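Local coordinates for probable protein phosphatase 2C 50 (Oryza sativa subsp. japonica, PDB 5ZCG) that probably removes phosphate groups from phosphoserine and phosphothreonine residues of proteins, as a magnesium-dependent phosphatase of the PP2C family, at residues R10-E15 and L303-G308; D105-C110 and V157-G162; R189-A194 and A212-I217. The protein carries 5 engineered substitutions. All blocks are in the same frame, centred on the assembly; numbering follows the deposited sequence.

Contact 1: R10-E15 and L303-G308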
ATOM      1  N   ARG A  10       0.376 -15.852  -5.910  1.00 36.07           N
ATOM      2  CA  ARG A  10       0.743 -14.728  -6.758  1.00 38.39           C
ATOM      3  C   ARG A  10      -0.149 -14.644  -7.990  1.00 35.66           C
ATOM      4  O   ARG A  10      -0.256 -13.572  -8.597  1.00 31.77           O
ATOM      5  CB  ARG A  10       2.215 -14.844  -7.156  1.00 42.86           C
ATOM      6  CG  ARG A  10       2.484 -15.839  -8.272  1.00 47.44           C
ATOM      7  CD  ARG A  10       3.976 -16.084  -8.443  1.00 52.94           C
ATOM      8  NE  ARG A  10       4.242 -17.190  -9.359  1.00 61.13           N
ATOM      9  CZ  ARG A  10       4.098 -17.118 -10.680  1.00 66.01           C
ATOM     10  NH1 ARG A  10       3.687 -15.989 -11.245  1.00 66.96           N
ATOM     11  NH2 ARG A  10       4.362 -18.174 -11.437  1.00 68.39           N
ATOM     12  N   GLY A  11      -0.808 -15.743  -8.353  1.00 33.05           N
ATOM     13  CA  GLY A  11      -1.732 -15.714  -9.477  1.00 40.50           C
ATOM     14  C   GLY A  11      -1.008 -15.484 -10.788  1.00 39.41           C
ATOM     15  O   GLY A  11       0.081 -16.017 -11.029  1.00 40.62           O
ATOM     16  N   ARG A  12      -1.617 -14.678 -11.652  1.00 40.07           N
ATOM     17  CA  ARG A  12      -0.979 -14.377 -12.927  1.00 45.12           C
ATOM     18  C   ARG A  12       0.027 -13.241 -12.822  1.00 45.95           C
ATOM     19  O   ARG A  12       0.613 -12.860 -13.840  1.00 44.59           O
ATOM     20  CB  ARG A  12      -2.023 -14.048 -14.000  1.00 47.87           C
ATOM     21  CG  ARG A  12      -3.347 -13.530 -13.482  1.00 50.84           C
ATOM     22  CD  ARG A  12      -4.366 -13.398 -14.605  1.00 51.98           C
ATOM     23  NE  ARG A  12      -4.618 -14.669 -15.275  1.00 53.37           N
ATOM     24  CZ  ARG A  12      -5.706 -15.411 -15.097  1.00 56.65           C
ATOM     25  NH1 ARG A  12      -6.660 -15.017 -14.261  1.00 55.29           N
ATOM     26  NH2 ARG A  12      -5.843 -16.552 -15.759  1.00 60.86           N
ATOM     27  N   SER A  13       0.260 -12.716 -11.622  1.00 45.89           N
ATOM     28  CA  SER A  13       1.276 -11.696 -11.437  1.00 43.25           C
ATOM     29  C   SER A  13       2.644 -12.351 -11.298  1.00 41.53           C
ATOM     30  O   SER A  13       2.766 -13.502 -10.866  1.00 38.69           O
ATOM     31  CB  SER A  13       0.967 -10.838 -10.208  1.00 42.46           C
ATOM     32  OG  SER A  13      -0.079  -9.919 -10.484  1.00 42.59           O
ATOM     33  N   ALA A  14       3.682 -11.597 -11.662  1.00 48.15           N
ATOM     34  CA  ALA A  14       5.036 -12.139 -11.690  1.00 53.31           C
ATOM     35  C   ALA A  14       5.491 -12.562 -10.295  1.00 54.74           C
ATOM     36  O   ALA A  14       5.832 -13.728 -10.065  1.00 53.50           O
ATOM     37  CB  ALA A  14       5.997 -11.108 -12.281  1.00 57.62           C
ATOM     38  N   GLU A  15       5.514 -11.627  -9.349  1.00 54.03           N
ATOM     39  CA  GLU A  15       5.957 -11.915  -7.992  1.00 54.36           C
ATOM     40  C   GLU A  15       4.820 -11.744  -6.991  1.00 44.51           C
ATOM     41  O   GLU A  15       3.843 -11.027  -7.228  1.00 40.78           O
ATOM     42  CB  GLU A  15       7.154 -11.039  -7.605  1.00 61.38           C
ATOM     43  CG  GLU A  15       8.472 -11.605  -8.117  1.00 69.68           C
ATOM     44  CD  GLU A  15       9.261 -10.620  -8.952  1.00 75.47           C
ATOM     45  OE1 GLU A  15      10.077 -11.074  -9.781  1.00 79.05           O
ATOM     46  OE2 GLU A  15       9.084  -9.396  -8.768  1.00 78.39           O
ATOM     47  N   LEU A 303     -11.648 -19.548  -7.445  1.00 44.19           N
ATOM     48  CA  LEU A 303     -12.739 -18.820  -8.080  1.00 43.65           C
ATOM     49  C   LEU A 303     -12.257 -17.488  -8.629  1.00 45.28           C
ATOM     50  O   LEU A 303     -12.525 -17.147  -9.788  1.00 45.17           O
ATOM     51  CB  LEU A 303     -13.861 -18.588  -7.065  1.00 43.13           C
ATOM     52  CG  LEU A 303     -15.041 -17.731  -7.520  1.00 39.45           C
ATOM     53  CD1 LEU A 303     -15.589 -18.243  -8.858  1.00 44.43           C
ATOM     54  CD2 LEU A 303     -16.124 -17.707  -6.456  1.00 35.39           C
ATOM     55  N   ALA A 304     -11.535 -16.720  -7.803  1.00 40.09           N
ATOM     56  CA  ALA A 304     -11.003 -15.445  -8.267  1.00 36.93           C
ATOM     57  C   ALA A 304     -10.111 -15.645  -9.483  1.00 40.57           C
ATOM     58  O   ALA A 304     -10.175 -14.871 -10.446  1.00 35.83           O
ATOM     59  CB  ALA A 304     -10.235 -14.744  -7.146  1.00 29.63           C
ATOM     60  N   LEU A 305      -9.269 -16.679  -9.458  1.00 44.82           N
ATOM     61  CA  LEU A 305      -8.438 -16.969 -10.622  1.00 45.48           C
ATOM     62  C   LEU A 305      -9.294 -17.246 -11.853  1.00 50.14           C
ATOM     63  O   LEU A 305      -9.036 -16.712 -12.938  1.00 52.05           O
ATOM     64  CB  LEU A 305      -7.522 -18.155 -10.328  1.00 47.50           C
ATOM     65  CG  LEU A 305      -6.184 -17.818  -9.672  1.00 46.28           C
ATOM     66  CD1 LEU A 305      -5.371 -19.079  -9.421  1.00 49.14           C
ATOM     67  CD2 LEU A 305      -5.412 -16.839 -10.534  1.00 42.95           C
ATOM     68  N   LYS A 306     -10.340 -18.065 -11.693  1.00 50.43           N
ATOM     69  CA  LYS A 306     -11.188 -18.439 -12.823  1.00 48.86           C
ATOM     70  C   LYS A 306     -11.916 -17.240 -13.423  1.00 48.08           C
ATOM     71  O   LYS A 306     -12.180 -17.220 -14.630  1.00 49.84           O
ATOM     72  CB  LYS A 306     -12.190 -19.508 -12.385  1.00 50.60           C
ATOM     73  CG  LYS A 306     -13.028 -20.118 -13.513  1.00 54.63           C
ATOM     74  CD  LYS A 306     -12.170 -20.809 -14.570  1.00 57.49           C
ATOM     75  CE  LYS A 306     -13.048 -21.500 -15.612  1.00 58.91           C
ATOM     76  NZ  LYS A 306     -12.269 -22.041 -16.766  1.00 60.90           N
ATOM     77  N   LYS A 307     -12.261 -16.245 -12.610  1.00 44.60           N
ATOM     78  CA  LYS A 307     -13.006 -15.090 -13.097  1.00 44.49           C
ATOM     79  C   LYS A 307     -12.103 -13.981 -13.620  1.00 39.92           C
ATOM     80  O   LYS A 307     -12.578 -12.865 -13.866  1.00 34.85           O
ATOM     81  CB  LYS A 307     -13.936 -14.550 -12.012  1.00 44.56           C
ATOM     82  CG  LYS A 307     -14.775 -15.631 -11.341  1.00 50.44           C
ATOM     83  CD  LYS A 307     -15.980 -15.067 -10.591  1.00 54.21           C
ATOM     84  CE  LYS A 307     -16.564 -13.827 -11.260  1.00 51.67           C
ATOM     85  NZ  LYS A 307     -17.853 -13.429 -10.616  1.00 48.18           N
ATOM     86  N   GLY A 308     -10.824 -14.270 -13.820  1.00 41.14           N
ATOM     87  CA  GLY A 308      -9.947 -13.376 -14.542  1.00 39.43           C
ATOM     88  C   GLY A 308      -9.138 -12.414 -13.704  1.00 39.66           C
ATOM     89  O   GLY A 308      -8.583 -11.462 -14.264  1.00 37.89           O
TER
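At the edge of the Arg-12 guanidinium, close to its plane, sits the carbonyl oxygen of Leu-305, while the planar end group of Arg-10 turns its edge back to the carbonyl of Ser-13 within its own turn. Arg-12 NH1 gives Leu-305 O a hydrogen bond of 3.2 Å. The donor lies in the carbonyl plane, on a lone pair, and the N-H...O angle is 156°. A bend at chi3 (59°) turns the guanidinium so that NH1 faces the helix end, and the same nitrogen also bonds Ser-309 O.

Leu-305 O is an acceptor twice over, since Gly-308 N reaches it at 3.2 Å as part of the Schellman motif that ends the helix. Arginine suits the place because its long arm spans the gap and NH1 supplies donors to both Leu-305 O and Ser-309 O. Gly-308, with positive phi, allows the reversal. Beside the polar link, Leu-305 CD2 rests 4.0 Å from Gly-11 CA. Gly-11, at the second position of a type II' turn, has positive phi as well, and lacks any side chain that would crowd the leucine methyl.

The loop after strand 3-9 is thus held against the end of helix 291-306. Leu-305 also touches Ile-313 of strand 313-319, and Arg-10 O takes a hydrogen bond from Asn-312, next to the magnesium ligand Asp-311.

Contact 2: D105-C110 and V157-G162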
ATOM      1  N   ASP A 105      -8.329   4.324  19.314  1.00 34.12           N
ATOM      2  CA  ASP A 105      -7.020   4.861  19.658  1.00 34.73           C
ATOM      3  C   ASP A 105      -5.955   3.774  19.676  1.00 32.33           C
ATOM      4  O   ASP A 105      -4.843   3.989  19.189  1.00 31.35           O
ATOM      5  CB  ASP A 105      -7.082   5.572  21.010  1.00 41.45           C
ATOM      6  CG  ASP A 105      -5.754   6.179  21.406  1.00 46.84           C
ATOM      7  OD1 ASP A 105      -5.315   7.130  20.731  1.00 51.62           O
ATOM      8  OD2 ASP A 105      -5.147   5.705  22.388  1.00 52.00           O
ATOM      9  N   VAL A 106      -6.266   2.603  20.232  1.00 35.67           N
ATOM     10  CA  VAL A 106      -5.251   1.559  20.303  1.00 34.88           C
ATOM     11  C   VAL A 106      -4.909   1.055  18.901  1.00 31.38           C
ATOM     12  O   VAL A 106      -3.730   0.874  18.564  1.00 30.99           O
ATOM     13  CB  VAL A 106      -5.693   0.424  21.255  1.00 37.06           C
ATOM     14  CG1 VAL A 106      -6.865  -0.372  20.696  1.00 40.27           C
ATOM     15  CG2 VAL A 106      -4.522  -0.499  21.563  1.00 38.12           C
ATOM     16  N   PHE A 107      -5.914   0.911  18.027  1.00 28.66           N
ATOM     17  CA  PHE A 107      -5.595   0.465  16.671  1.00 29.80           C
ATOM     18  C   PHE A 107      -4.894   1.562  15.871  1.00 30.13           C
ATOM     19  O   PHE A 107      -3.959   1.279  15.108  1.00 29.69           O
ATOM     20  CB  PHE A 107      -6.861  -0.005  15.958  1.00 28.77           C
ATOM     21  CG  PHE A 107      -7.147  -1.467  16.144  1.00 28.37           C
ATOM     22  CD1 PHE A 107      -6.299  -2.426  15.609  1.00 25.88           C
ATOM     23  CD2 PHE A 107      -8.257  -1.882  16.851  1.00 26.01           C
ATOM     24  CE1 PHE A 107      -6.558  -3.765  15.779  1.00 27.25           C
ATOM     25  CE2 PHE A 107      -8.518  -3.227  17.027  1.00 28.90           C
ATOM     26  CZ  PHE A 107      -7.667  -4.168  16.488  1.00 26.59           C
ATOM     27  N   THR A 108      -5.311   2.820  16.045  1.00 29.47           N
ATOM     28  CA  THR A 108      -4.661   3.926  15.350  1.00 30.43           C
ATOM     29  C   THR A 108      -3.196   4.030  15.748  1.00 32.35           C
ATOM     30  O   THR A 108      -2.317   4.180  14.889  1.00 32.93           O
ATOM     31  CB  THR A 108      -5.400   5.233  15.651  1.00 33.48           C
ATOM     32  OG1 THR A 108      -6.684   5.214  15.016  1.00 36.02           O
ATOM     33  CG2 THR A 108      -4.605   6.437  15.152  1.00 32.10           C
ATOM     34  N   LYS A 109      -2.916   3.940  17.055  1.00 25.77           N
ATOM     35  CA  LYS A 109      -1.544   4.027  17.539  1.00 26.48           C
ATOM     36  C   LYS A 109      -0.715   2.832  17.091  1.00 25.46           C
ATOM     37  O   LYS A 109       0.462   2.987  16.753  1.00 23.88           O
ATOM     38  CB  LYS A 109      -1.533   4.143  19.067  1.00 34.44           C
ATOM     39  CG  LYS A 109      -1.527   5.576  19.601  1.00 43.80           C
ATOM     40  CD  LYS A 109      -2.713   6.375  19.079  1.00 53.01           C
ATOM     41  CE  LYS A 109      -2.431   7.869  19.057  1.00 59.14           C
ATOM     42  NZ  LYS A 109      -3.347   8.581  18.120  1.00 61.81           N
ATOM     43  N   CYS A 110      -1.303   1.631  17.074  1.00 30.06           N
ATOM     44  CA  CYS A 110      -0.560   0.467  16.597  1.00 32.04           C
ATOM     45  C   CYS A 110      -0.187   0.616  15.123  1.00 26.38           C
ATOM     46  O   CYS A 110       0.975   0.413  14.736  1.00 27.21           O
ATOM     47  CB  CYS A 110      -1.381  -0.802  16.826  1.00 37.79           C
ATOM     48  SG  CYS A 110      -0.878  -2.219  15.813  1.00 37.66           S
ATOM     49  N   VAL A 157     -13.281  -7.529  16.320  1.00 27.41           N
ATOM     50  CA  VAL A 157     -12.875  -6.135  16.153  1.00 29.35           C
ATOM     51  C   VAL A 157     -12.032  -6.019  14.891  1.00 30.24           C
ATOM     52  O   VAL A 157     -10.995  -6.678  14.762  1.00 33.60           O
ATOM     53  CB  VAL A 157     -12.104  -5.609  17.372  1.00 29.18           C
ATOM     54  CG1 VAL A 157     -11.904  -4.104  17.251  1.00 30.22           C
ATOM     55  CG2 VAL A 157     -12.852  -5.949  18.643  1.00 29.51           C
ATOM     56  N   VAL A 158     -12.459  -5.167  13.971  1.00 27.30           N
ATOM     57  CA  VAL A 158     -11.827  -5.048  12.667  1.00 27.55           C
ATOM     58  C   VAL A 158     -11.180  -3.679  12.561  1.00 28.14           C
ATOM     59  O   VAL A 158     -11.805  -2.662  12.882  1.00 33.61           O
ATOM     60  CB  VAL A 158     -12.840  -5.269  11.532  1.00 26.75           C
ATOM     61  CG1 VAL A 158     -12.268  -4.755  10.226  1.00 24.83           C
ATOM     62  CG2 VAL A 158     -13.205  -6.744  11.439  1.00 26.47           C
ATOM     63  N   ALA A 159      -9.929  -3.656  12.115  1.00 24.78           N
ATOM     64  CA  ALA A 159      -9.247  -2.419  11.760  1.00 27.68           C
ATOM     65  C   ALA A 159      -8.801  -2.524  10.310  1.00 29.23           C
ATOM     66  O   ALA A 159      -8.075  -3.457   9.946  1.00 27.64           O
ATOM     67  CB  ALA A 159      -8.051  -2.159  12.674  1.00 23.85           C
ATOM     68  N   ASN A 160      -9.227  -1.571   9.488  1.00 30.12           N
ATOM     69  CA  ASN A 160      -8.924  -1.598   8.064  1.00 30.46           C
ATOM     70  C   ASN A 160      -8.205  -0.328   7.645  1.00 31.80           C
ATOM     71  O   ASN A 160      -8.618   0.779   8.006  1.00 32.34           O
ATOM     72  CB  ASN A 160     -10.189  -1.759   7.229  1.00 32.30           C
ATOM     73  CG  ASN A 160      -9.911  -1.643   5.747  1.00 33.39           C
ATOM     74  OD1 ASN A 160      -9.248  -2.499   5.164  1.00 30.44           O
ATOM     75  ND2 ASN A 160     -10.398  -0.571   5.131  1.00 34.35           N
ATOM     76  N   CYS A 161      -7.145  -0.495   6.861  1.00 31.21           N
ATOM     77  CA  CYS A 161      -6.393   0.613   6.283  1.00 33.57           C
ATOM     78  C   CYS A 161      -6.030   0.192   4.860  1.00 29.54           C
ATOM     79  O   CYS A 161      -5.127  -0.629   4.663  1.00 30.19           O
ATOM     80  CB  CYS A 161      -5.163   0.930   7.122  1.00 38.56           C
ATOM     81  SG  CYS A 161      -4.068   2.163   6.417  1.00 42.94           S
ATOM     82  N   GLY A 162      -6.742   0.739   3.876  1.00 31.13           N
ATOM     83  CA  GLY A 162      -6.480   0.427   2.480  1.00 30.18           C
ATOM     84  C   GLY A 162      -7.683  -0.141   1.752  1.00 32.83           C
ATOM     85  O   GLY A 162      -8.822   0.049   2.191  1.00 32.58           O
TER
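Next to Phe-107, whose ring packs on Ala-159 and Val-157, Thr-108 turns away from the strand, and its OG1 is held by two groups: Asp-104 O, one turn back along the helix, and Lys-229 NZ. The face of the helix that meets the strand carries no polar link, and no hydrogen bond crosses between the segments.

Phe-107 does the work there. Ala-159 CB lies over one face of the ring, 3.8 Å from the centroid and 25° off the normal, in a CH-pi contact. The methyl is displaced toward the rim, which makes CD1 of Phe-107 its nearest ring atom at 3.4 Å. Alanine suits this place because a single methyl lets the flat ring settle close to the strand; the CA atoms of Phe-107 and Ala-159 are 6.8 Å apart. Two residues earlier on the strand, Val-157 sends CG1 to within 3.5 Å of Phe-107 CE2. With CG1 anti to the backbone N (chi1 -171°), it is this branch and not CG2 that faces the ring, and the two side chains cross obliquely.

Leu-80 of helix 67-91 and Val-148 of strand 143-151 also touch the phenylalanine, so its ring is buried among helices and sheet. Cutting Phe-107 back to an alanine would probably open a gap between helix and strand and leave the Ala-159 methyl without its aromatic partner.

Helix 99-118 laid on a strand of the antiparallel sheet, with apolar side chains between them, is characteristic of the PP2C fold, a beta sandwich flanked by helices.

Contact 3: R189-A194 and A212-I217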
ATOM      1  N   ARG A 189     -11.700  12.072  -0.558  1.00 41.65           N
ATOM      2  CA  ARG A 189     -11.376  13.133  -1.504  1.00 43.44           C
ATOM      3  C   ARG A 189     -11.395  14.491  -0.819  1.00 42.61           C
ATOM      4  O   ARG A 189     -10.527  15.333  -1.074  1.00 41.56           O
ATOM      5  CB  ARG A 189     -12.347  13.125  -2.681  1.00 41.21           C
ATOM      6  CG  ARG A 189     -12.106  14.273  -3.651  1.00 43.81           C
ATOM      7  CD  ARG A 189     -13.319  14.552  -4.525  1.00 48.13           C
ATOM      8  NE  ARG A 189     -13.440  13.604  -5.631  1.00 46.28           N
ATOM      9  CZ  ARG A 189     -12.678  13.624  -6.720  1.00 44.84           C
ATOM     10  NH1 ARG A 189     -11.724  14.536  -6.846  1.00 43.56           N
ATOM     11  NH2 ARG A 189     -12.861  12.724  -7.678  1.00 45.66           N
ATOM     12  N   ALA A 190     -12.388  14.733   0.044  1.00 42.47           N
ATOM     13  CA  ALA A 190     -12.444  16.004   0.757  1.00 42.94           C
ATOM     14  C   ALA A 190     -11.199  16.213   1.608  1.00 45.38           C
ATOM     15  O   ALA A 190     -10.625  17.306   1.615  1.00 49.72           O
ATOM     16  CB  ALA A 190     -13.708  16.067   1.616  1.00 41.67           C
ATOM     17  N   ARG A 191     -10.746  15.168   2.306  1.00 43.08           N
ATOM     18  CA  ARG A 191      -9.545  15.284   3.133  1.00 42.17           C
ATOM     19  C   ARG A 191      -8.307  15.560   2.283  1.00 43.24           C
ATOM     20  O   ARG A 191      -7.514  16.467   2.586  1.00 44.44           O
ATOM     21  CB  ARG A 191      -9.368  14.006   3.954  1.00 41.99           C
ATOM     22  CG  ARG A 191      -8.013  13.847   4.608  1.00 40.39           C
ATOM     23  CD  ARG A 191      -7.950  12.551   5.406  1.00 42.68           C
ATOM     24  NE  ARG A 191      -7.909  11.378   4.538  1.00 41.49           N
ATOM     25  CZ  ARG A 191      -6.807  10.932   3.944  1.00 37.50           C
ATOM     26  NH1 ARG A 191      -6.852   9.852   3.171  1.00 34.90           N
ATOM     27  NH2 ARG A 191      -5.656  11.563   4.132  1.00 33.78           N
ATOM     28  N   ILE A 192      -8.134  14.793   1.200  1.00 41.14           N
ATOM     29  CA  ILE A 192      -6.967  14.968   0.337  1.00 40.82           C
ATOM     30  C   ILE A 192      -6.960  16.368  -0.271  1.00 41.57           C
ATOM     31  O   ILE A 192      -5.934  17.058  -0.277  1.00 39.53           O
ATOM     32  CB  ILE A 192      -6.938  13.879  -0.754  1.00 40.78           C
ATOM     33  CG1 ILE A 192      -6.612  12.512  -0.144  1.00 40.62           C
ATOM     34  CG2 ILE A 192      -5.934  14.231  -1.851  1.00 32.57           C
ATOM     35  CD1 ILE A 192      -7.004  11.344  -1.025  1.00 38.70           C
ATOM     36  N   GLU A 193      -8.109  16.806  -0.792  1.00 43.31           N
ATOM     37  CA  GLU A 193      -8.199  18.123  -1.414  1.00 46.19           C
ATOM     38  C   GLU A 193      -8.032  19.240  -0.394  1.00 50.09           C
ATOM     39  O   GLU A 193      -7.502  20.306  -0.729  1.00 51.13           O
ATOM     40  CB  GLU A 193      -9.529  18.262  -2.153  1.00 48.04           C
ATOM     41  CG  GLU A 193      -9.563  17.532  -3.492  1.00 51.05           C
ATOM     42  CD  GLU A 193     -10.941  17.523  -4.126  1.00 55.75           C
ATOM     43  OE1 GLU A 193     -11.067  17.053  -5.279  1.00 56.83           O
ATOM     44  OE2 GLU A 193     -11.898  17.987  -3.471  1.00 58.27           O
ATOM     45  N   ALA A 194      -8.469  19.024   0.851  1.00 50.17           N
ATOM     46  CA  ALA A 194      -8.234  20.018   1.888  1.00 48.61           C
ATOM     47  C   ALA A 194      -6.756  20.129   2.208  1.00 52.38           C
ATOM     48  O   ALA A 194      -6.283  21.211   2.576  1.00 55.29           O
ATOM     49  CB  ALA A 194      -9.022  19.669   3.149  1.00 46.28           C
ATOM     50  N   ALA A 212      -4.061   4.050  -6.107  1.00 30.21           N
ATOM     51  CA  ALA A 212      -5.496   3.801  -6.145  1.00 32.94           C
ATOM     52  C   ALA A 212      -6.090   3.554  -4.767  1.00 33.52           C
ATOM     53  O   ALA A 212      -7.149   2.928  -4.663  1.00 33.91           O
ATOM     54  CB  ALA A 212      -5.802   2.620  -7.075  1.00 31.11           C
ATOM     55  N   MET A 213      -5.431   4.028  -3.715  1.00 34.96           N
ATOM     56  CA  MET A 213      -5.936   3.946  -2.358  1.00 37.58           C
ATOM     57  C   MET A 213      -5.541   5.211  -1.610  1.00 36.15           C
ATOM     58  O   MET A 213      -4.488   5.801  -1.868  1.00 35.91           O
ATOM     59  CB  MET A 213      -5.392   2.725  -1.613  1.00 42.91           C
ATOM     60  CG  MET A 213      -3.887   2.755  -1.392  1.00 48.95           C
ATOM     61  SD  MET A 213      -3.330   1.269  -0.541  1.00 51.94           S
ATOM     62  CE  MET A 213      -4.621   0.177  -1.036  1.00 47.37           C
ATOM     63  N   SER A 214      -6.407   5.635  -0.692  1.00 30.42           N
ATOM     64  CA  SER A 214      -6.187   6.858   0.069  1.00 33.46           C
ATOM     65  C   SER A 214      -5.517   6.611   1.414  1.00 33.24           C
ATOM     66  O   SER A 214      -5.092   7.573   2.063  1.00 31.82           O
ATOM     67  CB  SER A 214      -7.518   7.591   0.282  1.00 34.50           C
ATOM     68  OG  SER A 214      -8.532   6.703   0.707  1.00 34.98           O
ATOM     69  N   ARG A 215      -5.424   5.357   1.854  1.00 30.27           N
ATOM     70  CA  ARG A 215      -4.766   5.013   3.105  1.00 28.51           C
ATOM     71  C   ARG A 215      -3.948   3.751   2.901  1.00 28.16           C
ATOM     72  O   ARG A 215      -4.346   2.860   2.142  1.00 30.14           O
ATOM     73  CB  ARG A 215      -5.771   4.799   4.247  1.00 26.30           C
ATOM     74  CG  ARG A 215      -6.777   5.923   4.399  1.00 28.61           C
ATOM     75  CD  ARG A 215      -7.343   6.000   5.797  1.00 29.11           C
ATOM     76  NE  ARG A 215      -8.499   6.886   5.831  1.00 31.14           N
ATOM     77  CZ  ARG A 215      -9.285   7.053   6.888  1.00 33.86           C
ATOM     78  NH1 ARG A 215      -9.037   6.387   8.010  1.00 35.37           N
ATOM     79  NH2 ARG A 215     -10.318   7.882   6.820  1.00 32.28           N
ATOM     80  N   SER A 216      -2.809   3.683   3.579  1.00 28.47           N
ATOM     81  CA  SER A 216      -1.938   2.515   3.546  1.00 33.52           C
ATOM     82  C   SER A 216      -0.901   2.658   4.650  1.00 31.38           C
ATOM     83  O   SER A 216      -0.801   3.700   5.305  1.00 28.92           O
ATOM     84  CB  SER A 216      -1.253   2.354   2.183  1.00 35.05           C
ATOM     85  OG  SER A 216       0.034   2.942   2.196  1.00 36.29           O
ATOM     86  N   ILE A 217      -0.139   1.589   4.854  1.00 26.72           N
ATOM     87  CA  ILE A 217       1.056   1.605   5.686  1.00 28.12           C
ATOM     88  C   ILE A 217       2.258   1.738   4.762  1.00 25.88           C
ATOM     89  O   ILE A 217       2.377   0.993   3.784  1.00 26.58           O
ATOM     90  CB  ILE A 217       1.159   0.333   6.549  1.00 30.33           C
ATOM     91  CG1 ILE A 217      -0.018   0.257   7.527  1.00 32.95           C
ATOM     92  CG2 ILE A 217       2.496   0.292   7.289  1.00 25.26           C
ATOM     93  CD1 ILE A 217       0.128  -0.824   8.570  1.00 38.40           C
TER
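Arg-191 leaves helix 186-194 in the direction of Ser-214 and carries the polar part of this contact. From CB the chain first runs straight, CG standing anti to the backbone N, and then bends at chi3 (71°), which swings the guanidinium round to the loop. Over one face of that flat group, toward its rim, lies CG1 of the next residue, Ile-192. NH2 gives a hydrogen bond to Phe-225 O. NH1, the tip that reaches segment 212-217, gives Ser-214 O a hydrogen bond of 3.1 Å. The bond is bent, with an N-H...O angle of 139°, and the donor stands 47° out of the carbonyl plane. NH1 also lies 3.7 Å from Ser-214 CB and 4.1 Å from Arg-215 CG.

The main charged partner of NH1 is Glu-188, one turn earlier in the helix. Its OE2 is gripped by Arg-191 NH1, Arg-215 NE and Ser-214 OG together. The two arginines come close, NH1 of Arg-191 being 4.3 Å from NE of Arg-215, because they share this carboxylate. Arg-215 reaches it on an extended arm, and its NH1 bonds Lys-229 O. Serine is apt here: its short hydroxyl serves the acid, while CB offers an apolar surface to Ile-192 CD1, 4.0 Å away. That isoleucine also packs on Val-207 of strand 205-207.

Two positive groups and a hydroxyl gathered on one oxygen would be expected to keep Glu-188 ionised. One carboxylate oxygen thus ties Arg-191 of the short helix to two residues of the loop that leads into strand 217-218, in what is probably the flap region of PP2C phosphatases.

How the contacts relate
Contact 1 closes a long loop of chain within which contacts 2 and 3 follow one another. It stands apart, about 29 Å from contact 2 and about 27 Å from contact 3 between centres, beside strands 3-9 and 313-319 of the five-stranded sheet. Contact 2 lies on strand 155-161 of the six-stranded sheet, and the loop of contact 3 leads into its strand 217-218. These two have centres about 16 Å apart and touch, Cys-161 SG packing 3.5 Å from Ser-216 N. Contact 1 thus lies by one sheet, contacts 2 and 3 by the other. Magnesium ligands come from both: Asp-61 near the end of strand 53-63, Asp-249 and Asp-311 beside strands 241-247 and 313-319.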